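Local coordinates for protein PAN2-PAN3 deadenylation complex catalytic subunit pan2 (Neurospora crassa, PDB 4CZW) that probably shortens mRNA poly(A) tails as the catalytic subunit of the Pan2-Pan3 deadenylase, here represented by its ubiquitin-protease-like domain, predicted to be inactive, and its exonuclease domain, at residues A[510-514]-A[515-519]; A[581-585]-A[586-590]; A[600-604]-A[605-609]. All coordinates share one frame; numbering follows the deposited sequence.

Interaction 1: residues A[510-514]-A[515-519]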
loop_
_atom_site.group_PDB
_atom_site.type_symbol
_atom_site.label_atom_id
_atom_site.label_comp_id
_atom_site.label_asym_id
_atom_site.label_seq_id
_atom_site.Cartn_x
_atom_site.Cartn_y
_atom_site.Cartn_z
ATOM N N SER A 510 -17.783 24.988 0.687
ATOM C CA SER A 510 -17.419 24.241 1.888
ATOM C C SER A 510 -17.405 25.081 3.164
ATOM O O SER A 510 -17.460 24.537 4.267
ATOM C CB SER A 510 -16.049 23.587 1.698
ATOM O OG SER A 510 -15.042 24.562 1.491
ATOM N N GLY A 511 -17.323 26.398 3.017
ATOM C CA GLY A 511 -17.280 27.281 4.170
ATOM C C GLY A 511 -15.922 27.294 4.842
ATOM O O GLY A 511 -15.772 27.807 5.951
ATOM N N ILE A 512 -14.927 26.732 4.164
ATOM C CA ILE A 512 -13.577 26.645 4.710
ATOM C C ILE A 512 -12.768 27.902 4.405
ATOM O O ILE A 512 -12.665 28.322 3.252
ATOM C CB ILE A 512 -12.828 25.415 4.161
ATOM C CG1 ILE A 512 -13.611 24.135 4.460
ATOM C CG2 ILE A 512 -11.429 25.335 4.751
ATOM C CD1 ILE A 512 -13.796 23.862 5.937
ATOM N N THR A 513 -12.202 28.498 5.449
ATOM C CA THR A 513 -11.364 29.682 5.305
ATOM C C THR A 513 -9.904 29.323 5.573
ATOM O O THR A 513 -9.628 28.361 6.290
ATOM C CB THR A 513 -11.805 30.806 6.265
ATOM O OG1 THR A 513 -11.445 30.463 7.609
ATOM C CG2 THR A 513 -13.310 31.021 6.181
ATOM N N PRO A 514 -8.964 30.086 4.989
ATOM C CA PRO A 514 -7.532 29.861 5.223
ATOM C C PRO A 514 -7.149 29.896 6.702
ATOM O O PRO A 514 -6.164 29.273 7.094
ATOM C CB PRO A 514 -6.871 31.016 4.467
ATOM C CG PRO A 514 -7.827 31.333 3.375
ATOM C CD PRO A 514 -9.195 31.119 3.962
ATOM N N THR A 515 -7.923 30.619 7.505
ATOM C CA THR A 515 -7.678 30.705 8.938
ATOM C C THR A 515 -7.889 29.350 9.611
ATOM O O THR A 515 -7.129 28.963 10.498
ATOM C CB THR A 515 -8.590 31.756 9.601
ATOM O OG1 THR A 515 -8.359 33.037 9.000
ATOM C CG2 THR A 515 -8.316 31.846 11.096
ATOM N N ASP A 516 -8.917 28.627 9.170
ATOM C CA ASP A 516 -9.242 27.320 9.735
ATOM C C ASP A 516 -8.105 26.316 9.560
ATOM O O ASP A 516 -7.936 25.409 10.374
ATOM C CB ASP A 516 -10.518 26.764 9.100
ATOM C CG ASP A 516 -11.723 27.654 9.330
ATOM O OD1 ASP A 516 -12.210 27.714 10.478
ATOM O OD2 ASP A 516 -12.191 28.286 8.359
ATOM N N LEU A 517 -7.329 26.483 8.494
ATOM C CA LEU A 517 -6.242 25.559 8.192
ATOM C C LEU A 517 -4.878 26.135 8.568
ATOM O O LEU A 517 -3.858 25.455 8.459
ATOM C CB LEU A 517 -6.260 25.185 6.708
ATOM C CG LEU A 517 -7.566 24.585 6.183
ATOM C CD1 LEU A 517 -7.431 24.198 4.717
ATOM C CD2 LEU A 517 -7.988 23.388 7.024
ATOM N N ASP A 518 -4.864 27.389 9.011
ATOM C CA ASP A 518 -3.627 28.041 9.431
ATOM C C ASP A 518 -3.282 27.672 10.872
ATOM O O ASP A 518 -4.004 28.038 11.796
ATOM C CB ASP A 518 -3.743 29.559 9.289
ATOM C CG ASP A 518 -2.465 30.280 9.672
ATOM O OD1 ASP A 518 -1.605 30.477 8.787
ATOM O OD2 ASP A 518 -2.321 30.650 10.856
ATOM N N PRO A 519 -2.163 26.954 11.061
ATOM C CA PRO A 519 -1.740 26.403 12.356
ATOM C C PRO A 519 -1.585 27.452 13.457
ATOM O O PRO A 519 -1.678 27.115 14.637
ATOM C CB PRO A 519 -0.384 25.764 12.037
ATOM C CG PRO A 519 -0.414 25.512 10.572
ATOM C CD PRO A 519 -1.204 26.637 9.990
#
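Asp516 OD2 receives two groups of Thr513, the backbone amide and the side-chain hydroxyl. Thr513 N reaches Asp516 OD2 at 2.9 Å, fairly straight (N-H...O 150°), and uses the anti lone pair, the one turned away from OD1. Thr513 OG1 also donates to Asp516 OD2, although the modelled separation is so short that its exact length is doubtful. The hydroxyl gets there because chi1 of Thr513 (72°) sets OG1 between its own N and carbonyl carbon, while Asp516 brings its carboxylate back along the chain with CG beside the backbone N and opposite the carbonyl (chi1 -60°). The other oxygen, OD1, forms a salt bridge with Arg524, so the buried carboxylate is held through both oxygens, which restricts its rotation. With an alanine in place of Asp516, Thr513 N and OG1 would probably lose their common acceptor and Arg524 its charge partner. Backbone bonds close the turn only loosely: Asp516 N to Thr513 O (3.0 Å) and Leu517 N to Pro514 O (3.3 Å) are both weak. On the apolar flank, Ile512 CG2 meets Leu517 CD1 at 4.2 Å, the two side chains crossing at about a right angle; Ile512 also rests on Tyr495 and Leu517 on Leu526, tying the turn to strands 490-496 and 525-527. The return of an acidic side chain to the backbone amide three residues earlier is the N3-to-N-cap half of a capping box, used here at the start of the short helix 514-517 in the exonuclease domain.

Interaction 2: residues A[581-585]-A[586-590]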
loop_
_atom_site.group_PDB
_atom_site.type_symbol
_atom_site.label_atom_id
_atom_site.label_comp_id
_atom_site.label_asym_id
_atom_site.label_seq_id
_atom_site.Cartn_x
_atom_site.Cartn_y
_atom_site.Cartn_z
ATOM N N ARG A 581 -30.719 7.266 -10.910
ATOM C CA ARG A 581 -30.466 8.678 -10.650
ATOM C C ARG A 581 -30.623 8.966 -9.162
ATOM O O ARG A 581 -31.582 8.522 -8.533
ATOM C CB ARG A 581 -31.412 9.561 -11.469
ATOM C CG ARG A 581 -31.163 9.517 -12.970
ATOM C CD ARG A 581 -32.130 10.422 -13.720
ATOM N NE ARG A 581 -31.900 10.400 -15.162
ATOM C CZ ARG A 581 -32.639 11.059 -16.049
ATOM N NH1 ARG A 581 -33.663 11.797 -15.644
ATOM N NH2 ARG A 581 -32.354 10.980 -17.342
ATOM N N LYS A 582 -29.675 9.712 -8.603
ATOM C CA LYS A 582 -29.660 9.970 -7.169
ATOM C C LYS A 582 -30.213 11.350 -6.826
ATOM O O LYS A 582 -29.919 12.337 -7.500
ATOM C CB LYS A 582 -28.239 9.824 -6.622
ATOM C CG LYS A 582 -27.641 8.445 -6.851
ATOM C CD LYS A 582 -26.200 8.375 -6.377
ATOM C CE LYS A 582 -25.618 6.989 -6.603
ATOM N NZ LYS A 582 -26.358 5.948 -5.837
ATOM N N ILE A 583 -31.017 11.405 -5.769
ATOM C CA ILE A 583 -31.621 12.650 -5.316
ATOM C C ILE A 583 -30.636 13.443 -4.461
ATOM O O ILE A 583 -29.851 12.865 -3.708
ATOM C CB ILE A 583 -32.913 12.389 -4.510
ATOM C CG1 ILE A 583 -33.823 11.414 -5.257
ATOM C CG2 ILE A 583 -33.650 13.689 -4.229
ATOM C CD1 ILE A 583 -34.370 11.960 -6.559
ATOM N N SER A 584 -30.675 14.766 -4.588
ATOM C CA SER A 584 -29.815 15.646 -3.806
ATOM C C SER A 584 -30.123 15.569 -2.313
ATOM O O SER A 584 -31.242 15.242 -1.916
ATOM C CB SER A 584 -29.958 17.091 -4.288
ATOM O OG SER A 584 -29.294 17.988 -3.415
ATOM N N LEU A 585 -29.122 15.872 -1.492
ATOM C CA LEU A 585 -29.297 15.912 -0.046
ATOM C C LEU A 585 -30.249 17.037 0.347
ATOM O O LEU A 585 -31.049 16.896 1.272
ATOM C CB LEU A 585 -27.948 16.096 0.655
ATOM C CG LEU A 585 -27.980 16.251 2.179
ATOM C CD1 LEU A 585 -28.306 14.926 2.854
ATOM C CD2 LEU A 585 -26.668 16.821 2.701
ATOM N N ALA A 586 -30.155 18.151 -0.372
ATOM C CA ALA A 586 -30.975 19.323 -0.093
ATOM C C ALA A 586 -32.447 19.063 -0.397
ATOM O O ALA A 586 -33.326 19.486 0.352
ATOM C CB ALA A 586 -30.475 20.517 -0.890
ATOM N N PHE A 587 -32.708 18.365 -1.497
ATOM C CA PHE A 587 -34.077 18.069 -1.900
ATOM C C PHE A 587 -34.731 17.083 -0.937
ATOM O O PHE A 587 -35.894 17.242 -0.570
ATOM C CB PHE A 587 -34.115 17.515 -3.326
ATOM C CG PHE A 587 -35.505 17.353 -3.874
ATOM C CD1 PHE A 587 -36.143 18.409 -4.503
ATOM C CD2 PHE A 587 -36.174 16.146 -3.757
ATOM C CE1 PHE A 587 -37.422 18.264 -5.006
ATOM C CE2 PHE A 587 -37.452 15.994 -4.258
ATOM C CZ PHE A 587 -38.077 17.054 -4.884
ATOM N N LEU A 588 -33.978 16.063 -0.536
ATOM C CA LEU A 588 -34.475 15.072 0.411
ATOM C C LEU A 588 -34.778 15.714 1.761
ATOM O O LEU A 588 -35.752 15.360 2.421
ATOM C CB LEU A 588 -33.469 13.932 0.580
ATOM C CG LEU A 588 -33.304 12.974 -0.601
ATOM C CD1 LEU A 588 -32.231 11.939 -0.309
ATOM C CD2 LEU A 588 -34.627 12.298 -0.927
ATOM N N ALA A 589 -33.938 16.663 2.163
ATOM C CA ALA A 589 -34.138 17.375 3.419
ATOM C C ALA A 589 -35.338 18.311 3.328
ATOM O O ALA A 589 -36.039 18.537 4.312
ATOM C CB ALA A 589 -32.885 18.150 3.795
ATOM N N TRP A 590 -35.571 18.853 2.137
ATOM C CA TRP A 590 -36.663 19.794 1.924
ATOM C C TRP A 590 -38.014 19.091 1.826
ATOM O O TRP A 590 -39.033 19.623 2.265
ATOM C CB TRP A 590 -36.412 20.620 0.660
ATOM C CG TRP A 590 -37.554 21.515 0.282
ATOM C CD1 TRP A 590 -37.943 22.660 0.917
ATOM C CD2 TRP A 590 -38.448 21.348 -0.826
ATOM N NE1 TRP A 590 -39.026 23.211 0.277
ATOM C CE2 TRP A 590 -39.356 22.425 -0.797
ATOM C CE3 TRP A 590 -38.570 20.390 -1.836
ATOM C CZ2 TRP A 590 -40.372 22.571 -1.739
ATOM C CZ3 TRP A 590 -39.581 20.537 -2.772
ATOM C CH2 TRP A 590 -40.467 21.619 -2.716
HETATM O O HOH W 1 -27.530 18.985 -1.825
#
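Leu585 O accepts from Ala589 N at 3.0 Å, and Ser584 O accepts from Leu588 N at 3.2 Å; the second bond is the straighter (N-H...O 163° against 150°). Both are i-to-i+4 bonds of the first turn of helix 585-592, and Ser584 is its N-cap. A water molecule bridges the N-cap side chain and the first turn: it lies 2.6 Å from Ser584 OG and accepts from Ala586 N at 3.1 Å. Ser584 OG is directed toward this helix start because it lies opposite the backbone N, beside the carbonyl carbon (chi1 171°). One residue further back, Ile583 sends its CG2 methyl into the angle between two helix side chains. This methyl approaches Phe587 CD2 at 3.6 Å, obliquely to the ring, and Leu588 CG at 3.7 Å, where the isoleucine and leucine cross at about a right angle. The Ile583-Leu588 pair, N' with N4, is a hydrophobic staple. Beyond it, Leu588 packs on Leu614 of helix 604-623 and on Leu634 of helix 627-634, and Phe587 also touches Leu634. The helix start therefore combines two kinds of chemistry: water helps to satisfy an amide of the first turn that has no earlier helical carbonyl to bond, while apolar contact of Ile583 with Phe587 and Leu588 probably helps to set the direction in which the preceding chain enters the helix.

Interaction 3: residues A[600-604]-A[605-609]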
loop_
_atom_site.group_PDB
_atom_site.type_symbol
_atom_site.label_atom_id
_atom_site.label_comp_id
_atom_site.label_asym_id
_atom_site.label_seq_id
_atom_site.Cartn_x
_atom_site.Cartn_y
_atom_site.Cartn_z
ATOM N N ASN A 600 -27.047 28.791 4.995
ATOM C CA ASN A 600 -25.647 29.143 5.200
ATOM C C ASN A 600 -24.739 28.252 4.365
ATOM O O ASN A 600 -25.205 27.314 3.716
ATOM C CB ASN A 600 -25.270 29.034 6.679
ATOM C CG ASN A 600 -25.810 30.184 7.506
ATOM O OD1 ASN A 600 -25.900 31.317 7.033
ATOM N ND2 ASN A 600 -26.171 29.898 8.752
ATOM N N THR A 601 -23.443 28.551 4.374
ATOM C CA THR A 601 -22.468 27.720 3.681
ATOM C C THR A 601 -22.456 26.322 4.292
ATOM O O THR A 601 -22.768 26.150 5.471
ATOM C CB THR A 601 -21.056 28.327 3.740
ATOM O OG1 THR A 601 -20.695 28.572 5.104
ATOM C CG2 THR A 601 -21.008 29.636 2.966
ATOM N N HIS A 602 -22.099 25.329 3.484
ATOM C CA HIS A 602 -22.182 23.933 3.900
ATOM C C HIS A 602 -21.305 23.614 5.108
ATOM O O HIS A 602 -20.124 23.958 5.145
ATOM C CB HIS A 602 -21.811 23.013 2.734
ATOM C CG HIS A 602 -22.784 23.056 1.597
ATOM N ND1 HIS A 602 -22.824 24.094 0.691
ATOM C CD2 HIS A 602 -23.757 22.193 1.224
ATOM C CE1 HIS A 602 -23.778 23.866 -0.195
ATOM N NE2 HIS A 602 -24.360 22.719 0.106
ATOM N N ASP A 603 -21.905 22.960 6.097
ATOM C CA ASP A 603 -21.187 22.501 7.279
ATOM C C ASP A 603 -21.268 20.978 7.358
ATOM O O ASP A 603 -22.354 20.404 7.287
ATOM C CB ASP A 603 -21.760 23.141 8.544
ATOM C CG ASP A 603 -21.021 22.720 9.799
ATOM O OD1 ASP A 603 -20.035 23.392 10.166
ATOM O OD2 ASP A 603 -21.430 21.716 10.418
ATOM N N SER A 604 -20.115 20.332 7.502
ATOM C CA SER A 604 -20.036 18.876 7.435
ATOM C C SER A 604 -20.763 18.181 8.588
ATOM O O SER A 604 -21.237 17.056 8.437
ATOM C CB SER A 604 -18.574 18.430 7.398
ATOM O OG SER A 604 -17.846 18.979 8.483
ATOM N N ILE A 605 -20.848 18.848 9.735
ATOM C CA ILE A 605 -21.567 18.292 10.876
ATOM C C ILE A 605 -23.072 18.322 10.618
ATOM O O ILE A 605 -23.776 17.344 10.874
ATOM C CB ILE A 605 -21.252 19.052 12.180
ATOM C CG1 ILE A 605 -19.765 18.936 12.521
ATOM C CG2 ILE A 605 -22.100 18.525 13.329
ATOM C CD1 ILE A 605 -19.381 19.617 13.817
ATOM N N GLU A 606 -23.555 19.448 10.101
ATOM C CA GLU A 606 -24.970 19.605 9.779
ATOM C C GLU A 606 -25.413 18.618 8.704
ATOM O O GLU A 606 -26.452 17.970 8.835
ATOM C CB GLU A 606 -25.262 21.036 9.321
ATOM C CG GLU A 606 -25.078 22.094 10.397
ATOM C CD GLU A 606 -25.428 23.485 9.905
ATOM O OE1 GLU A 606 -25.781 23.624 8.715
ATOM O OE2 GLU A 606 -25.352 24.439 10.707
ATOM N N ASP A 607 -24.619 18.509 7.642
ATOM C CA ASP A 607 -24.926 17.603 6.540
ATOM C C ASP A 607 -24.906 16.145 6.989
ATOM O O ASP A 607 -25.622 15.308 6.440
ATOM C CB ASP A 607 -23.941 17.809 5.388
ATOM C CG ASP A 607 -24.159 19.122 4.660
ATOM O OD1 ASP A 607 -24.794 20.029 5.238
ATOM O OD2 ASP A 607 -23.693 19.247 3.508
ATOM N N ALA A 608 -24.082 15.846 7.988
ATOM C CA ALA A 608 -24.030 14.504 8.554
ATOM C C ALA A 608 -25.289 14.231 9.365
ATOM O O ALA A 608 -25.870 13.148 9.286
ATOM C CB ALA A 608 -22.790 14.334 9.415
ATOM N N GLN A 609 -25.702 15.225 10.147
ATOM C CA GLN A 609 -26.925 15.135 10.935
ATOM C C GLN A 609 -28.151 15.038 10.036
ATOM O O GLN A 609 -29.116 14.346 10.359
ATOM C CB GLN A 609 -27.051 16.342 11.866
ATOM C CG GLN A 609 -26.022 16.381 12.983
ATOM C CD GLN A 609 -25.997 17.715 13.703
ATOM O OE1 GLN A 609 -26.286 18.756 13.113
ATOM N NE2 GLN A 609 -25.652 17.689 14.983
#
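The N-terminus of helix 604-623 carries Asp607, a probable ligand of the catalytic metals, and Asp603 is its N-cap. Asp603 OD2 accepts from Glu606 N at 3.1 Å, through its anti lone pair and with a fairly straight N-H (156°), and weakly from Ile605 N at 3.0 Å. Its carboxylate faces these amides because CG stands opposite the backbone N (chi1 -179°). The main chain adds Asp607 N to Asp603 O at 3.0 Å, an almost linear bond (169°), and Ala608 N to Ser604 O at 3.1 Å. His602 presents an edge to Asp607: CD2 lies 3.7 Å from OD2, which sits in the ring plane, while the carboxylate is turned nearly perpendicular to the ring. The His602-Asp607 spacing is consistent with the H-x4-D pattern of DEDDh exonucleases. Ile605 packs on strand 471-481, whose Arg476 forms a salt bridge with Asp603 OD1; Ser604 OG is hydrogen-bonded to Ser478 OG on the same strand. Asp603 thus divides its oxygens between helix amides and a guanidinium group, partners that would probably stabilise its negative charge and hold the first turn against the sheet.

All three contacts lie in the exonuclease domain and follow one another along the chain, each at or near the start of a helix: 514-517, 585-592 and 604-623. Interaction 3 is the middle one in space, its centre about 15 Å from that of interaction 1 and about 14 Å from that of interaction 2, which are themselves about 27 Å apart. It touches both: Gly511 CA packs on Thr601 OG1 at 3.8 Å, and Leu585 CD2 on Asp607 OD2 at 3.9 Å. Ile512, Leu585 and Ser604 also come close to the predicted metal ligands Glu447 or Asp445 of strand 441-451, placing these helix starts around the probable nuclease site.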